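Local coordinates for protein sugar kinase, pfkB family (Thermotoga maritima, PDB 2AJR) that probably phosphorylates a phosphorylated sugar with ATP, as a possible 1-phosphofructokinase of the pfkB family, and binds magnesium, at residues I55-V66 with L82-I93; S155-C165 with Q183-I191. All blocks are in the same frame, centred on the assembly; numbering follows the deposited sequence.

How the contacts relate
Contact 1 (55-66 with 82-93) closes before contact 2 (155-165 with 183-191) opens, so the two come in series along the chain. Their centres lie 25 Å apart and their nearest atoms about 10 Å apart, without touching. What joins them is the large mixed sheet of the ribokinase-like fold. Contact 1 pairs helices 53-63 and 76-89, which are connected through strand 68-75 and lead into strand 93-100, outermost in the sheet within this chain; contact 2 sets the loop after strand 149-153 and the start of helix 164-174 against helix 185-193, which follows strand 178-182. Strand 14-18 lies between these two groups in the sheet, so each contact packs a different part of the same domain.

Contact 1: residues I55-V66 with L82-I93; sequences INVSIALSKLGV and LVEELRKISKLI. With ACT (acetate ion), chain D.
Ile55 and Leu82 meet tip to tip, CD1 of Ile55 lying 3.5 Å from CD2 of Leu82, where two nearly parallel helices face each other. The axes of 55-63 and 82-89 run 17° apart and 11.0 Å from each other, a spacing bridged by branched aliphatic chains. One turn along, Leu86 sends CD1 between two isoleucines, 3.9 Å from CG2 of Ile55 and 4.0 Å from CG1 of Ile59; with CG swung anti to the backbone N (chi1 -172°), its branch leans across to helix 55-63. Ile59 and Ile89 cross at about a right angle, their CD1 methyls 3.7 Å apart. Beyond the helix the chain turns back through Ser90-Ile93, and Ile93 lays CD1 against the carbonyl of Ser58.

At the far end the two serines touch through carbon, Ser62 CB to Ser90 CB 3.8 Å, while each hydroxyl is engaged within its own segment. Ser62 OG donates to Ile59 O (2.6 Å), in the carbonyl plane, while Ser90 OG accepts from Leu92 N in an ST turn. Gly65 ends helix 53-63 in a Schellman motif, and CD1 of Leu92 rests 3.6 Å from Gly65 C. Phe97 of strand 93-100 and Pro21 also pack on Ile55. The interface is therefore held by shape and the burial of hydrocarbon, the hydroxyls of Ser62 and Ser90 being served within their own segments and that of Ser58 by Thr16 and Ser68.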
loop_
_atom_site.group_PDB
_atom_site.type_symbol
_atom_site.label_atom_id
_atom_site.label_comp_id
_atom_site.label_asym_id
_atom_site.label_seq_id
_atom_site.Cartn_x
_atom_site.Cartn_y
_atom_site.Cartn_z
ATOM N N ILE A 55 -15.417 3.297 -12.277
ATOM C CA ILE A 55 -14.592 4.481 -12.349
ATOM C C ILE A 55 -13.634 4.403 -13.537
ATOM O O ILE A 55 -13.435 5.397 -14.231
ATOM C CB ILE A 55 -13.862 4.714 -11.004
ATOM C CG1 ILE A 55 -14.888 5.229 -9.985
ATOM C CG2 ILE A 55 -12.702 5.700 -11.161
ATOM C CD1 ILE A 55 -14.298 5.730 -8.699
ATOM N N ASN A 56 -13.064 3.218 -13.774
ATOM C CA ASN A 56 -12.166 3.018 -14.915
ATOM C C ASN A 56 -12.970 3.161 -16.223
ATOM O O ASN A 56 -12.449 3.664 -17.222
ATOM C CB ASN A 56 -11.459 1.643 -14.891
ATOM C CG ASN A 56 -10.457 1.460 -13.727
ATOM O OD1 ASN A 56 -9.756 2.380 -13.294
ATOM N ND2 ASN A 56 -10.361 0.224 -13.261
ATOM N N VAL A 57 -14.230 2.718 -16.206
ATOM C CA VAL A 57 -15.108 2.880 -17.374
ATOM C C VAL A 57 -15.351 4.356 -17.645
ATOM O O VAL A 57 -15.302 4.773 -18.793
ATOM C CB VAL A 57 -16.450 2.130 -17.222
ATOM C CG1 VAL A 57 -17.437 2.539 -18.309
ATOM C CG2 VAL A 57 -16.220 0.627 -17.244
ATOM N N SER A 58 -15.576 5.147 -16.600
ATOM C CA SER A 58 -15.659 6.596 -16.754
ATOM C C SER A 58 -14.384 7.193 -17.336
ATOM O O SER A 58 -14.435 8.029 -18.232
ATOM C CB SER A 58 -15.972 7.275 -15.421
ATOM O OG SER A 58 -17.331 7.074 -15.047
ATOM N N ILE A 59 -13.233 6.772 -16.827
ATOM C CA ILE A 59 -11.958 7.261 -17.360
ATOM C C ILE A 59 -11.860 6.858 -18.841
ATOM O O ILE A 59 -11.631 7.709 -19.696
ATOM C CB ILE A 59 -10.744 6.762 -16.517
ATOM C CG1 ILE A 59 -10.792 7.398 -15.114
ATOM C CG2 ILE A 59 -9.404 7.087 -17.212
ATOM C CD1 ILE A 59 -9.997 6.656 -14.036
ATOM N N ALA A 60 -12.068 5.577 -19.133
ATOM C CA ALA A 60 -12.124 5.068 -20.513
ATOM C C ALA A 60 -13.062 5.878 -21.436
ATOM O O ALA A 60 -12.662 6.314 -22.517
ATOM C CB ALA A 60 -12.543 3.612 -20.511
ATOM N N LEU A 61 -14.306 6.074 -21.021
ATOM C CA LEU A 61 -15.238 6.848 -21.829
ATOM C C LEU A 61 -14.746 8.291 -22.072
ATOM O O LEU A 61 -14.916 8.830 -23.184
ATOM C CB LEU A 61 -16.638 6.841 -21.209
ATOM C CG LEU A 61 -17.363 5.499 -21.268
ATOM C CD1 LEU A 61 -18.662 5.570 -20.474
ATOM C CD2 LEU A 61 -17.625 5.066 -22.707
ATOM N N SER A 62 -14.118 8.896 -21.061
ATOM C CA SER A 62 -13.587 10.255 -21.197
ATOM C C SER A 62 -12.536 10.357 -22.306
ATOM O O SER A 62 -12.570 11.290 -23.079
ATOM C CB SER A 62 -13.018 10.779 -19.874
ATOM O OG SER A 62 -11.705 10.307 -19.663
ATOM N N LYS A 63 -11.645 9.379 -22.414
ATOM C CA LYS A 63 -10.632 9.373 -23.473
ATOM C C LYS A 63 -11.270 9.351 -24.855
ATOM O O LYS A 63 -10.652 9.770 -25.834
ATOM C CB LYS A 63 -9.714 8.153 -23.363
ATOM C CG LYS A 63 -8.882 8.050 -22.078
ATOM C CD LYS A 63 -7.577 8.828 -22.143
ATOM C CE LYS A 63 -6.597 8.349 -21.052
ATOM N NZ LYS A 63 -5.739 7.201 -21.512
ATOM N N LEU A 64 -12.492 8.837 -24.935
ATOM C CA LEU A 64 -13.207 8.741 -26.203
ATOM C C LEU A 64 -14.239 9.855 -26.369
ATOM O O LEU A 64 -15.107 9.783 -27.242
ATOM C CB LEU A 64 -13.897 7.380 -26.312
ATOM C CG LEU A 64 -12.983 6.169 -26.192
ATOM C CD1 LEU A 64 -13.788 4.857 -26.069
ATOM C CD2 LEU A 64 -12.010 6.139 -27.357
ATOM N N GLY A 65 -14.158 10.870 -25.518
ATOM C CA GLY A 65 -15.032 12.034 -25.616
ATOM C C GLY A 65 -16.456 11.829 -25.128
ATOM O O GLY A 65 -17.283 12.687 -25.332
ATOM N N VAL A 66 -16.756 10.711 -24.470
ATOM C CA VAL A 66 -18.098 10.487 -23.932
ATOM C C VAL A 66 -18.120 10.848 -22.439
ATOM O O VAL A 66 -17.332 10.315 -21.674
ATOM C CB VAL A 66 -18.521 9.026 -24.138
ATOM C CG1 VAL A 66 -19.903 8.759 -23.537
ATOM C CG2 VAL A 66 -18.487 8.690 -25.628
ATOM N N LEU A 82 -9.099 10.166 -4.167
ATOM C CA LEU A 82 -9.766 9.567 -5.339
ATOM C C LEU A 82 -10.579 10.605 -6.098
ATOM O O LEU A 82 -10.440 10.729 -7.314
ATOM C CB LEU A 82 -10.674 8.396 -4.931
ATOM C CG LEU A 82 -11.228 7.500 -6.039
ATOM C CD1 LEU A 82 -11.069 6.018 -5.674
ATOM C CD2 LEU A 82 -12.672 7.807 -6.349
ATOM N N VAL A 83 -11.402 11.370 -5.382
ATOM C CA VAL A 83 -12.334 12.277 -6.030
ATOM C C VAL A 83 -11.559 13.373 -6.733
ATOM O O VAL A 83 -11.895 13.759 -7.860
ATOM C CB VAL A 83 -13.374 12.874 -5.026
ATOM C CG1 VAL A 83 -14.203 13.975 -5.670
ATOM C CG2 VAL A 83 -14.284 11.776 -4.501
ATOM N N GLU A 84 -10.511 13.863 -6.082
ATOM C CA GLU A 84 -9.767 14.985 -6.623
ATOM C C GLU A 84 -8.969 14.555 -7.828
ATOM O O GLU A 84 -8.984 15.222 -8.852
ATOM C CB GLU A 84 -8.863 15.600 -5.564
ATOM C CG GLU A 84 -9.651 16.481 -4.629
ATOM C CD GLU A 84 -8.802 17.271 -3.656
ATOM O OE1 GLU A 84 -7.543 17.265 -3.783
ATOM O OE2 GLU A 84 -9.423 17.906 -2.762
ATOM N N GLU A 85 -8.291 13.421 -7.715
ATOM C CA GLU A 85 -7.558 12.874 -8.843
ATOM C C GLU A 85 -8.498 12.627 -9.994
ATOM O O GLU A 85 -8.179 12.947 -11.125
ATOM C CB GLU A 85 -6.815 11.587 -8.456
ATOM C CG GLU A 85 -5.563 11.840 -7.605
ATOM C CD GLU A 85 -4.620 12.837 -8.252
ATOM O OE1 GLU A 85 -4.358 12.697 -9.468
ATOM O OE2 GLU A 85 -4.166 13.781 -7.567
ATOM N N LEU A 86 -9.679 12.107 -9.694
ATOM C CA LEU A 86 -10.627 11.749 -10.732
ATOM C C LEU A 86 -11.070 12.973 -11.484
ATOM O O LEU A 86 -11.192 12.951 -12.694
ATOM C CB LEU A 86 -11.839 11.037 -10.117
ATOM C CG LEU A 86 -12.873 10.402 -11.038
ATOM C CD1 LEU A 86 -12.248 9.434 -12.054
ATOM C CD2 LEU A 86 -13.919 9.711 -10.197
ATOM N N ARG A 87 -11.302 14.055 -10.762
ATOM C CA ARG A 87 -11.777 15.277 -11.371
ATOM C C ARG A 87 -10.720 15.896 -12.253
ATOM O O ARG A 87 -11.051 16.555 -13.236
ATOM C CB ARG A 87 -12.207 16.267 -10.300
ATOM C CG ARG A 87 -13.546 15.931 -9.659
ATOM C CD ARG A 87 -14.360 17.195 -9.423
ATOM N NE ARG A 87 -15.521 16.949 -8.571
ATOM C CZ ARG A 87 -15.485 16.847 -7.242
ATOM N NH1 ARG A 87 -14.337 16.953 -6.576
ATOM N NH2 ARG A 87 -16.609 16.626 -6.570
ATOM N N LYS A 88 -9.450 15.692 -11.904
ATOM C CA LYS A 88 -8.344 16.202 -12.716
ATOM C C LYS A 88 -8.201 15.458 -14.038
ATOM O O LYS A 88 -7.600 15.993 -14.966
ATOM C CB LYS A 88 -7.011 16.093 -11.978
ATOM C CG LYS A 88 -6.830 17.034 -10.789
ATOM C CD LYS A 88 -5.652 16.545 -9.942
ATOM C CE LYS A 88 -5.465 17.358 -8.705
ATOM N NZ LYS A 88 -4.170 16.995 -8.081
ATOM N N ILE A 89 -8.704 14.223 -14.121
ATOM C CA ILE A 89 -8.536 13.438 -15.348
ATOM C C ILE A 89 -9.321 14.034 -16.516
ATOM O O ILE A 89 -8.810 14.058 -17.628
ATOM C CB ILE A 89 -8.918 11.969 -15.166
ATOM C CG1 ILE A 89 -7.975 11.311 -14.163
ATOM C CG2 ILE A 89 -8.854 11.214 -16.505
ATOM C CD1 ILE A 89 -8.163 9.841 -14.012
ATOM N N SER A 90 -10.540 14.524 -16.271
ATOM C CA SER A 90 -11.368 15.098 -17.343
ATOM C C SER A 90 -12.583 15.895 -16.864
ATOM O O SER A 90 -13.303 15.474 -15.962
ATOM C CB SER A 90 -11.869 13.983 -18.263
ATOM O OG SER A 90 -12.545 14.516 -19.388
ATOM N N LYS A 91 -12.837 17.026 -17.518
ATOM C CA LYS A 91 -14.084 17.777 -17.328
ATOM C C LYS A 91 -15.322 16.918 -17.683
ATOM O O LYS A 91 -16.448 17.217 -17.282
ATOM C CB LYS A 91 -14.071 19.066 -18.175
ATOM N N LEU A 92 -15.109 15.851 -18.443
ATOM C CA LEU A 92 -16.202 15.006 -18.896
ATOM C C LEU A 92 -16.811 14.100 -17.817
ATOM O O LEU A 92 -17.929 13.606 -17.993
ATOM C CB LEU A 92 -15.734 14.175 -20.096
ATOM C CG LEU A 92 -15.321 14.987 -21.330
ATOM C CD1 LEU A 92 -15.259 14.082 -22.535
ATOM C CD2 LEU A 92 -16.303 16.124 -21.588
ATOM N N ILE A 93 -16.090 13.889 -16.713
ATOM C CA ILE A 93 -16.577 13.057 -15.619
ATOM C C ILE A 93 -17.133 13.957 -14.541
ATOM O O ILE A 93 -16.437 14.849 -14.086
ATOM C CB ILE A 93 -15.459 12.218 -15.003
ATOM C CG1 ILE A 93 -14.729 11.426 -16.083
ATOM C CG2 ILE A 93 -16.017 11.238 -13.958
ATOM C CD1 ILE A 93 -13.515 10.717 -15.573
HETATM C C ACT D . -9.509 -2.237 -9.773
HETATM O O ACT D . -8.865 -2.357 -8.649
HETATM O OXT ACT D . -9.069 -1.426 -10.655
HETATM C CH3 ACT D . -10.785 -2.976 -10.061
#

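Contact 2: residues S155-C165 with Q183-I191; sequences SIPPGVNEGIC and QTPRLLERI
The loop from Ser155 runs past helix 185-191 and leads into helix 164-174, bringing the CA atoms of Gly163 and Arg190 to 5.9 Å. This is the alpha/beta part of the ribokinase-like fold, where helix 164-174 and strand 178-182 link the two segments. Glu162 carries the polar side: its extended chain crosses Arg186 at about a right angle, OE1 forming a salt bridge with Arg186 NH1 at 2.8 Å. The carboxylate and guanidinium planes stand 51° apart, with OE2 over a face of the arginine. Beside this pair, Leu187 crosses Glu162 at about a right angle and puts CD1 3.8 Å from Ile156 CG1, and Cys165 CB packs on Ile191 CG1.

Arg190 bends at chi2 and chi3 to lay its guanidinium against the turn, Gly163 N sitting 3.3 Å above its plane, and its CG comes 3.3 Å from Glu162 O. A serine in place of Arg190 would probably leave the Asn161-Ile164 turn without this cover and open a gap beside Glu162 O. The turn is braced from within by Asn161 OD1, which accepts from Gly163 N. Deeper in, Gln183 NE2, bonded also to Gly154 O, makes a weak hydrogen bond to Cys165 SG, 3.3 Å long.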
loop_
_atom_site.group_PDB
_atom_site.type_symbol
_atom_site.label_atom_id
_atom_site.label_comp_id
_atom_site.label_asym_id
_atom_site.label_seq_id
_atom_site.Cartn_x
_atom_site.Cartn_y
_atom_site.Cartn_z
ATOM N N SER A 155 -17.102 -5.083 -7.369
ATOM C CA SER A 155 -17.544 -5.595 -6.096
ATOM C C SER A 155 -18.410 -4.627 -5.285
ATOM O O SER A 155 -18.489 -3.442 -5.568
ATOM C CB SER A 155 -16.312 -5.965 -5.262
ATOM O OG SER A 155 -15.506 -4.809 -5.012
ATOM N N ILE A 156 -19.006 -5.203 -4.242
ATOM C CA ILE A 156 -19.831 -4.549 -3.236
ATOM C C ILE A 156 -18.931 -4.380 -2.020
ATOM O O ILE A 156 -18.142 -5.270 -1.732
ATOM C CB ILE A 156 -21.010 -5.503 -2.839
ATOM C CG1 ILE A 156 -22.026 -5.605 -3.966
ATOM C CG2 ILE A 156 -21.721 -5.054 -1.586
ATOM C CD1 ILE A 156 -22.135 -4.335 -4.777
ATOM N N PRO A 157 -19.026 -3.247 -1.306
ATOM C CA PRO A 157 -18.284 -3.164 -0.058
ATOM C C PRO A 157 -19.022 -3.915 1.050
ATOM O O PRO A 157 -20.213 -4.161 0.922
ATOM C CB PRO A 157 -18.262 -1.660 0.232
ATOM C CG PRO A 157 -19.528 -1.161 -0.351
ATOM C CD PRO A 157 -19.775 -2.005 -1.578
ATOM N N PRO A 158 -18.306 -4.319 2.110
ATOM C CA PRO A 158 -18.917 -5.004 3.243
ATOM C C PRO A 158 -20.063 -4.216 3.868
ATOM O O PRO A 158 -20.009 -2.990 3.940
ATOM C CB PRO A 158 -17.765 -5.141 4.259
ATOM C CG PRO A 158 -16.547 -4.974 3.515
ATOM C CD PRO A 158 -16.846 -4.201 2.259
ATOM N N GLY A 159 -21.083 -4.933 4.322
ATOM C CA GLY A 159 -22.230 -4.322 4.985
ATOM C C GLY A 159 -23.377 -4.014 4.041
ATOM O O GLY A 159 -24.451 -3.608 4.487
ATOM N N VAL A 160 -23.149 -4.194 2.745
ATOM C CA VAL A 160 -24.158 -3.932 1.747
ATOM C C VAL A 160 -24.777 -5.250 1.352
ATOM O O VAL A 160 -24.071 -6.219 1.114
ATOM C CB VAL A 160 -23.550 -3.298 0.516
ATOM C CG1 VAL A 160 -24.572 -3.262 -0.625
ATOM C CG2 VAL A 160 -23.012 -1.920 0.840
ATOM N N ASN A 161 -26.102 -5.293 1.283
ATOM C CA ASN A 161 -26.773 -6.512 0.875
ATOM C C ASN A 161 -26.494 -6.821 -0.595
ATOM O O ASN A 161 -26.608 -5.952 -1.460
ATOM C CB ASN A 161 -28.267 -6.420 1.110
ATOM C CG ASN A 161 -28.946 -7.761 0.966
ATOM O OD1 ASN A 161 -29.084 -8.273 -0.133
ATOM N ND2 ASN A 161 -29.360 -8.344 2.080
ATOM N N GLU A 162 -26.154 -8.076 -0.867
ATOM C CA GLU A 162 -25.888 -8.534 -2.228
ATOM C C GLU A 162 -27.096 -8.427 -3.153
ATOM O O GLU A 162 -26.944 -8.487 -4.358
ATOM C CB GLU A 162 -25.347 -9.973 -2.220
ATOM C CG GLU A 162 -24.009 -10.114 -1.466
ATOM C CD GLU A 162 -23.229 -11.362 -1.835
ATOM O OE1 GLU A 162 -22.050 -11.232 -2.247
ATOM O OE2 GLU A 162 -23.787 -12.473 -1.710
ATOM N N GLY A 163 -28.290 -8.267 -2.601
ATOM C CA GLY A 163 -29.478 -7.972 -3.403
ATOM C C GLY A 163 -29.529 -6.589 -4.040
ATOM O O GLY A 163 -30.333 -6.357 -4.956
ATOM N N ILE A 164 -28.679 -5.668 -3.578
ATOM C CA ILE A 164 -28.707 -4.300 -4.078
ATOM C C ILE A 164 -28.550 -4.233 -5.598
ATOM O O ILE A 164 -29.255 -3.466 -6.251
ATOM C CB ILE A 164 -27.651 -3.383 -3.398
ATOM C CG1 ILE A 164 -28.011 -1.918 -3.647
ATOM C CG2 ILE A 164 -26.215 -3.706 -3.891
ATOM C CD1 ILE A 164 -27.021 -0.944 -3.107
ATOM N N CYS A 165 -27.655 -5.040 -6.163
ATOM C CA CYS A 165 -27.461 -5.054 -7.617
ATOM C C CYS A 165 -28.716 -5.385 -8.391
ATOM O O CYS A 165 -28.930 -4.880 -9.498
ATOM C CB CYS A 165 -26.399 -6.071 -8.000
ATOM S SG CYS A 165 -24.810 -5.630 -7.325
ATOM N N GLN A 183 -19.966 -8.263 -13.264
ATOM C CA GLN A 183 -19.816 -8.657 -11.858
ATOM C C GLN A 183 -19.539 -10.135 -11.725
ATOM O O GLN A 183 -19.745 -10.884 -12.658
ATOM C CB GLN A 183 -21.064 -8.291 -11.056
ATOM C CG GLN A 183 -21.215 -6.785 -10.900
ATOM C CD GLN A 183 -22.335 -6.349 -9.954
ATOM O OE1 GLN A 183 -23.481 -6.760 -10.096
ATOM N NE2 GLN A 183 -22.000 -5.472 -9.005
ATOM N N THR A 184 -19.081 -10.545 -10.551
ATOM C CA THR A 184 -18.767 -11.936 -10.275
ATOM C C THR A 184 -20.056 -12.775 -10.235
ATOM O O THR A 184 -21.158 -12.235 -10.051
ATOM C CB THR A 184 -17.986 -12.089 -8.941
ATOM O OG1 THR A 184 -18.819 -11.689 -7.841
ATOM C CG2 THR A 184 -16.689 -11.244 -8.960
ATOM N N PRO A 185 -19.927 -14.097 -10.439
ATOM C CA PRO A 185 -21.089 -14.981 -10.493
ATOM C C PRO A 185 -22.048 -14.818 -9.324
ATOM O O PRO A 185 -23.261 -14.721 -9.524
ATOM C CB PRO A 185 -20.457 -16.370 -10.473
ATOM C CG PRO A 185 -19.170 -16.168 -11.159
ATOM C CD PRO A 185 -18.680 -14.838 -10.691
ATOM N N ARG A 186 -21.498 -14.772 -8.117
ATOM C CA ARG A 186 -22.303 -14.702 -6.906
ATOM C C ARG A 186 -23.218 -13.497 -6.962
ATOM O O ARG A 186 -24.416 -13.610 -6.749
ATOM C CB ARG A 186 -21.400 -14.626 -5.675
ATOM C CG ARG A 186 -22.074 -15.121 -4.415
ATOM C CD ARG A 186 -21.114 -15.903 -3.511
ATOM N NE ARG A 186 -21.644 -16.017 -2.149
ATOM C CZ ARG A 186 -21.643 -15.029 -1.246
ATOM N NH1 ARG A 186 -21.136 -13.825 -1.536
ATOM N NH2 ARG A 186 -22.159 -15.245 -0.037
ATOM N N LEU A 187 -22.666 -12.340 -7.290
ATOM C CA LEU A 187 -23.501 -11.163 -7.450
ATOM C C LEU A 187 -24.456 -11.281 -8.660
ATOM O O LEU A 187 -25.608 -10.856 -8.564
ATOM C CB LEU A 187 -22.645 -9.883 -7.503
ATOM C CG LEU A 187 -21.680 -9.673 -6.317
ATOM C CD1 LEU A 187 -20.975 -8.312 -6.369
ATOM C CD2 LEU A 187 -22.370 -9.830 -4.976
ATOM N N LEU A 188 -24.016 -11.875 -9.770
ATOM C CA LEU A 188 -24.889 -11.987 -10.952
ATOM C C LEU A 188 -26.071 -12.929 -10.727
ATOM O O LEU A 188 -27.164 -12.701 -11.228
ATOM C CB LEU A 188 -24.112 -12.464 -12.189
ATOM C CG LEU A 188 -23.193 -11.456 -12.869
ATOM C CD1 LEU A 188 -22.549 -12.077 -14.091
ATOM C CD2 LEU A 188 -23.992 -10.195 -13.247
ATOM N N GLU A 189 -25.819 -14.015 -10.010
ATOM C CA GLU A 189 -26.873 -14.926 -9.531
ATOM C C GLU A 189 -28.028 -14.128 -8.886
ATOM O O GLU A 189 -29.214 -14.380 -9.085
ATOM C CB GLU A 189 -26.259 -15.870 -8.481
ATOM C CG GLU A 189 -26.660 -17.324 -8.605
ATOM C CD GLU A 189 -25.601 -18.184 -9.271
ATOM O OE1 GLU A 189 -24.437 -18.174 -8.803
ATOM O OE2 GLU A 189 -25.945 -18.891 -10.245
ATOM N N ARG A 190 -27.639 -13.131 -8.112
ATOM C CA ARG A 190 -28.570 -12.328 -7.343
ATOM C C ARG A 190 -29.374 -11.415 -8.283
ATOM O O ARG A 190 -30.577 -11.220 -8.097
ATOM C CB ARG A 190 -27.742 -11.547 -6.331
ATOM C CG ARG A 190 -28.216 -11.491 -4.933
ATOM C CD ARG A 190 -28.903 -12.729 -4.375
ATOM N NE ARG A 190 -30.033 -12.216 -3.597
ATOM C CZ ARG A 190 -29.928 -11.629 -2.405
ATOM N NH1 ARG A 190 -28.752 -11.534 -1.792
ATOM N NH2 ARG A 190 -31.015 -11.161 -1.800
ATOM N N ILE A 191 -28.707 -10.917 -9.327
ATOM C CA ILE A 191 -29.351 -10.143 -10.398
ATOM C C ILE A 191 -30.302 -10.993 -11.248
ATOM O O ILE A 191 -31.422 -10.579 -11.540
ATOM C CB ILE A 191 -28.295 -9.503 -11.339
ATOM C CG1 ILE A 191 -27.581 -8.349 -10.624
ATOM C CG2 ILE A 191 -28.931 -9.032 -12.661
ATOM C CD1 ILE A 191 -26.302 -7.871 -11.327
#